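Local coordinates for protein putative hexose oxidase (Nonomuraea sp. ATCC 39727, PDB 5AWV) that probably oxidises a sugar of teicoplanin-type glycopeptide antibiotics, using a flavin-adenine dinucleotide held covalently at two points, at residues 58-63 with 80-85; 311-316 with 327-332. All blocks are in the same frame, centred on the assembly; numbering follows the deposited sequence.

How the contacts relate
The two contacts belong to different parts of one chain and do not touch: their centres lie 48 Å apart, on opposite sides of the chain's centre, and their nearest atoms about 32 Å apart. Contact 1 (58-63 with 80-85) falls in the FAD-binding region, where the Y60 side chain is about 12 Å from that of V86, a residue that binds the cofactor. Contact 2 (311-316 with 327-332) comes later in the chain and packs a helix on the large antiparallel sheet; its M311 side chain is about 14 Å from a bound aminoglucuronic acid. One contact is a partly buried polar bridge, the other a buried, mainly apolar packing.

Contact 1 (58-63 with 80-85); sequences PDYIHL and TGKRVA
In both D59 and K82 the first side-chain bond places CG anti to the carbonyl carbon, and a turn at the end of the lysine chain, chi4 -56°, then swings the ammonium to the carboxylate. The two side chains cross at about a right angle, and K82 NZ donates to D59 OD2 over 2.7 Å, a hydrogen bond within a salt bridge. The ammonium meets this oxygen nearly along its C-O axis. K82 CE follows it in, 3.4 Å from D59 OD2. Aspartate suits its place as a short carboxylate that offers the ammonium a charged partner, and lysine because its long chain can span the gap between backbones, whose closest CA atoms, those of D59 and K82, are 8.9 Å apart. K82 CD also lies 4.3 Å from Y60 CE1, approaching the ring obliquely.

The salt bridge ties the start of the first strand of a beta-alpha-beta crossover, in the FAD-binding domain of the PCMH type, to the turn between its helix and its second strand. Strand 60-63 leads into helix 67-80, which returns to strand 84-87, and strand 104-107 lies between the two in the sheet. The helix ends in a Schellman motif at G81, whose positive phi of 56° favours glycine.

A water also bridges the two segments, lying in the plane of the Y60 ring, 2.7 Å from Y60 OH, and donating to T80 OG1 over 2.7 Å. Tyrosine fits here by offering this hydroxyl and a ring for the lysine methylenes and for a cation-pi contact with K34. The threonine hydroxyl also bonds E76 O, one helical turn back.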
# COMPACT_ATOMS: atom_id res chain seq x y z
N PRO A 58 -21.51 -1.59 -7.84
CA PRO A 58 -22.01 -2.47 -6.81
C PRO A 58 -23.49 -2.21 -6.46
O PRO A 58 -23.97 -1.08 -6.59
CB PRO A 58 -21.10 -2.14 -5.60
CG PRO A 58 -20.57 -0.80 -5.90
CD PRO A 58 -20.47 -0.66 -7.35
N ASP A 59 -24.15 -3.23 -5.94
CA ASP A 59 -25.50 -3.07 -5.38
C ASP A 59 -25.52 -2.05 -4.25
O ASP A 59 -26.44 -1.23 -4.14
CB ASP A 59 -26.05 -4.41 -4.86
CG ASP A 59 -26.27 -5.44 -5.99
OD1 ASP A 59 -26.30 -5.10 -7.20
OD2 ASP A 59 -26.41 -6.60 -5.65
N TYR A 60 -24.52 -2.13 -3.36
CA TYR A 60 -24.40 -1.09 -2.36
C TYR A 60 -22.97 -1.02 -1.93
O TYR A 60 -22.21 -1.98 -2.18
CB TYR A 60 -25.31 -1.31 -1.12
CG TYR A 60 -25.25 -2.62 -0.39
CD1 TYR A 60 -26.00 -3.76 -0.83
CD2 TYR A 60 -24.50 -2.76 0.78
CE1 TYR A 60 -25.94 -4.97 -0.13
CE2 TYR A 60 -24.43 -3.94 1.43
CZ TYR A 60 -25.15 -5.06 0.98
OH TYR A 60 -24.99 -6.26 1.72
N ILE A 61 -22.62 0.08 -1.26
CA ILE A 61 -21.35 0.19 -0.55
C ILE A 61 -21.64 0.32 0.97
O ILE A 61 -22.39 1.18 1.40
CB ILE A 61 -20.55 1.39 -1.13
CG1 ILE A 61 -20.35 1.15 -2.61
CG2 ILE A 61 -19.20 1.57 -0.45
CD1 ILE A 61 -19.87 2.30 -3.44
N HIS A 62 -21.05 -0.54 1.78
CA HIS A 62 -21.30 -0.61 3.19
C HIS A 62 -20.17 0.06 3.95
O HIS A 62 -19.00 -0.45 4.01
CB HIS A 62 -21.42 -2.10 3.53
CG HIS A 62 -22.36 -2.42 4.63
ND1 HIS A 62 -22.88 -3.68 4.80
CD2 HIS A 62 -22.82 -1.67 5.66
CE1 HIS A 62 -23.65 -3.69 5.87
NE2 HIS A 62 -23.62 -2.48 6.42
N LEU A 63 -20.50 1.22 4.51
CA LEU A 63 -19.59 1.92 5.42
C LEU A 63 -19.69 1.36 6.79
O LEU A 63 -20.80 1.25 7.34
CB LEU A 63 -19.98 3.41 5.49
CG LEU A 63 -19.58 4.21 4.28
CD1 LEU A 63 -20.27 5.58 4.26
CD2 LEU A 63 -18.07 4.41 4.15
N THR A 80 -26.76 -13.46 1.48
CA THR A 80 -27.33 -13.14 0.15
C THR A 80 -26.53 -13.70 -1.03
O THR A 80 -26.94 -13.55 -2.20
CB THR A 80 -27.44 -11.61 -0.09
OG1 THR A 80 -26.15 -10.98 0.13
CG2 THR A 80 -28.42 -11.02 0.85
N GLY A 81 -25.39 -14.33 -0.75
CA GLY A 81 -24.49 -14.77 -1.81
C GLY A 81 -24.05 -13.64 -2.74
O GLY A 81 -23.96 -13.84 -3.96
N LYS A 82 -23.77 -12.46 -2.18
CA LYS A 82 -23.29 -11.33 -2.98
C LYS A 82 -21.72 -11.28 -2.97
O LYS A 82 -21.08 -11.45 -1.93
CB LYS A 82 -23.92 -10.02 -2.50
CG LYS A 82 -25.33 -9.80 -3.07
CD LYS A 82 -25.85 -8.42 -2.63
CE LYS A 82 -27.36 -8.25 -2.84
NZ LYS A 82 -27.69 -8.49 -4.26
N ARG A 83 -21.11 -11.16 -4.14
CA ARG A 83 -19.66 -11.09 -4.24
C ARG A 83 -19.12 -9.78 -3.58
O ARG A 83 -19.61 -8.70 -3.85
CB ARG A 83 -19.23 -11.09 -5.64
CG ARG A 83 -17.74 -10.98 -5.74
CD ARG A 83 -17.30 -11.57 -7.03
NE ARG A 83 -15.93 -11.23 -7.27
CZ ARG A 83 -15.24 -11.60 -8.33
NH1 ARG A 83 -15.81 -12.35 -9.30
NH2 ARG A 83 -13.98 -11.19 -8.42
N VAL A 84 -18.20 -9.92 -2.65
CA VAL A 84 -17.80 -8.78 -1.82
C VAL A 84 -16.33 -8.42 -2.11
O VAL A 84 -15.54 -9.30 -2.43
CB VAL A 84 -18.00 -9.10 -0.33
CG1 VAL A 84 -17.10 -10.18 0.20
CG2 VAL A 84 -17.91 -7.86 0.55
N ALA A 85 -15.98 -7.13 -1.93
CA ALA A 85 -14.58 -6.71 -1.89
C ALA A 85 -14.45 -5.57 -0.85
O ALA A 85 -15.39 -4.79 -0.68
CB ALA A 85 -14.16 -6.25 -3.25
O HOH W 1 -26.33 -8.36 0.64

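Contact 2 (311-316 with 327-332); sequences MPIQVD and DAHIEA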
# COMPACT_ATOMS: atom_id res chain seq x y z
N MET A 311 16.89 10.56 -11.04
CA MET A 311 17.24 9.65 -9.95
C MET A 311 17.22 10.42 -8.67
O MET A 311 18.22 11.03 -8.28
CB MET A 311 18.58 8.95 -10.20
CG MET A 311 18.93 7.94 -9.15
SD MET A 311 20.49 7.07 -9.41
CE MET A 311 21.63 8.31 -8.78
N PRO A 312 16.06 10.46 -8.03
CA PRO A 312 16.07 11.04 -6.69
C PRO A 312 16.88 10.15 -5.73
O PRO A 312 16.86 8.87 -5.85
CB PRO A 312 14.56 11.09 -6.28
CG PRO A 312 13.85 10.82 -7.56
CD PRO A 312 14.72 10.10 -8.50
N ILE A 313 17.53 10.78 -4.78
CA ILE A 313 18.31 10.10 -3.77
C ILE A 313 18.03 10.75 -2.41
O ILE A 313 17.92 12.00 -2.30
CB ILE A 313 19.81 10.24 -4.04
CG1 ILE A 313 20.11 9.92 -5.49
CG2 ILE A 313 20.66 9.42 -3.07
CD1 ILE A 313 21.46 10.47 -5.90
N GLN A 314 18.01 9.94 -1.37
CA GLN A 314 18.05 10.49 -0.03
C GLN A 314 18.89 9.70 0.88
O GLN A 314 18.98 8.45 0.75
CB GLN A 314 16.62 10.60 0.49
CG GLN A 314 15.90 9.32 0.58
CD GLN A 314 14.44 9.48 1.15
OE1 GLN A 314 14.13 8.99 2.21
NE2 GLN A 314 13.62 10.14 0.44
N VAL A 315 19.49 10.36 1.84
CA VAL A 315 20.28 9.69 2.85
C VAL A 315 19.95 10.26 4.20
O VAL A 315 19.73 11.46 4.32
CB VAL A 315 21.79 9.94 2.57
CG1 VAL A 315 22.70 9.15 3.49
CG2 VAL A 315 22.06 9.52 1.16
N ASP A 316 19.88 9.37 5.18
CA ASP A 316 19.80 9.74 6.59
C ASP A 316 20.97 10.65 6.92
O ASP A 316 22.12 10.21 6.87
CB ASP A 316 19.87 8.46 7.43
CG ASP A 316 19.78 8.71 8.92
OD1 ASP A 316 19.82 9.88 9.39
OD2 ASP A 316 19.55 7.71 9.60
N ASP A 327 27.56 11.38 -2.09
CA ASP A 327 28.49 11.76 -3.22
C ASP A 327 29.03 10.58 -3.89
O ASP A 327 29.08 10.50 -5.11
CB ASP A 327 29.59 12.68 -2.73
CG ASP A 327 29.11 14.10 -2.50
OD1 ASP A 327 28.03 14.45 -3.00
OD2 ASP A 327 29.81 14.83 -1.74
N ALA A 328 29.47 9.61 -3.11
CA ALA A 328 29.97 8.38 -3.64
C ALA A 328 28.97 7.56 -4.44
O ALA A 328 29.31 6.98 -5.49
CB ALA A 328 30.54 7.55 -2.54
N HIS A 329 27.71 7.49 -3.98
CA HIS A 329 26.68 6.87 -4.79
C HIS A 329 26.47 7.58 -6.14
O HIS A 329 26.37 6.94 -7.21
CB HIS A 329 25.33 6.90 -3.97
CG HIS A 329 24.16 6.33 -4.70
ND1 HIS A 329 24.02 4.99 -4.97
CD2 HIS A 329 23.08 6.93 -5.24
CE1 HIS A 329 22.90 4.80 -5.63
NE2 HIS A 329 22.31 5.96 -5.79
N ILE A 330 26.40 8.90 -6.11
CA ILE A 330 26.14 9.61 -7.33
C ILE A 330 27.29 9.39 -8.32
O ILE A 330 27.09 9.10 -9.53
CB ILE A 330 26.02 11.13 -7.07
CG1 ILE A 330 24.73 11.48 -6.39
CG2 ILE A 330 26.13 11.92 -8.39
CD1 ILE A 330 24.81 12.84 -5.77
N GLU A 331 28.53 9.50 -7.84
CA GLU A 331 29.67 9.33 -8.79
C GLU A 331 29.76 7.94 -9.36
O GLU A 331 30.11 7.81 -10.53
CB GLU A 331 31.00 9.63 -8.14
CG GLU A 331 31.22 11.09 -7.98
CD GLU A 331 31.34 11.78 -9.34
OE1 GLU A 331 32.23 11.42 -10.14
OE2 GLU A 331 30.51 12.64 -9.57
N ALA A 332 29.45 6.91 -8.57
CA ALA A 332 29.40 5.56 -9.08
C ALA A 332 28.39 5.49 -10.18
O ALA A 332 28.62 4.83 -11.18
CB ALA A 332 29.06 4.55 -7.96
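I313 pushes its CD1 methyl against the flank of I330, reaching CG1 at 3.5 Å, tighter than usual van der Waals contact. The same methyl also lies at the edge of the H329 ring, in its plane, 3.9 Å from CD2 of H329. A branched isoleucine suits this spot because its second arm can add to the packing: I313 CG2 comes within 4.1 Å of H329 CD2. M311 and H329 reach toward each other from opposite directions. The methionine chain runs extended through chi1 and chi2 and bends only at the thioether, chi3 81°, which brings CE to 3.9 Å from H329 NE2. The sulfur-aromatic contact is oblique, with M311 SD 5.2 Å from the H329 ring centroid and 63° off the ring normal. Methionine suits the place because its unbranched, flexible chain can lay a methyl obliquely against the ring.

Histidine supplies that ring together with a polar end for this buried layer: H329 NE2 is hydrogen-bonded to S293 OG on the adjoining strand 291-298, and W277 of helix 264-280 meets the ring edge-to-face. Strand 311-316 and helix 327-332 run nearly antiparallel, at 155°, with their axes 10.2 Å apart. Helix 322-334 follows strand 309-316 in the chain and folds back over one face of the antiparallel sheet, in which that strand sits between strands 249-257 and 291-298.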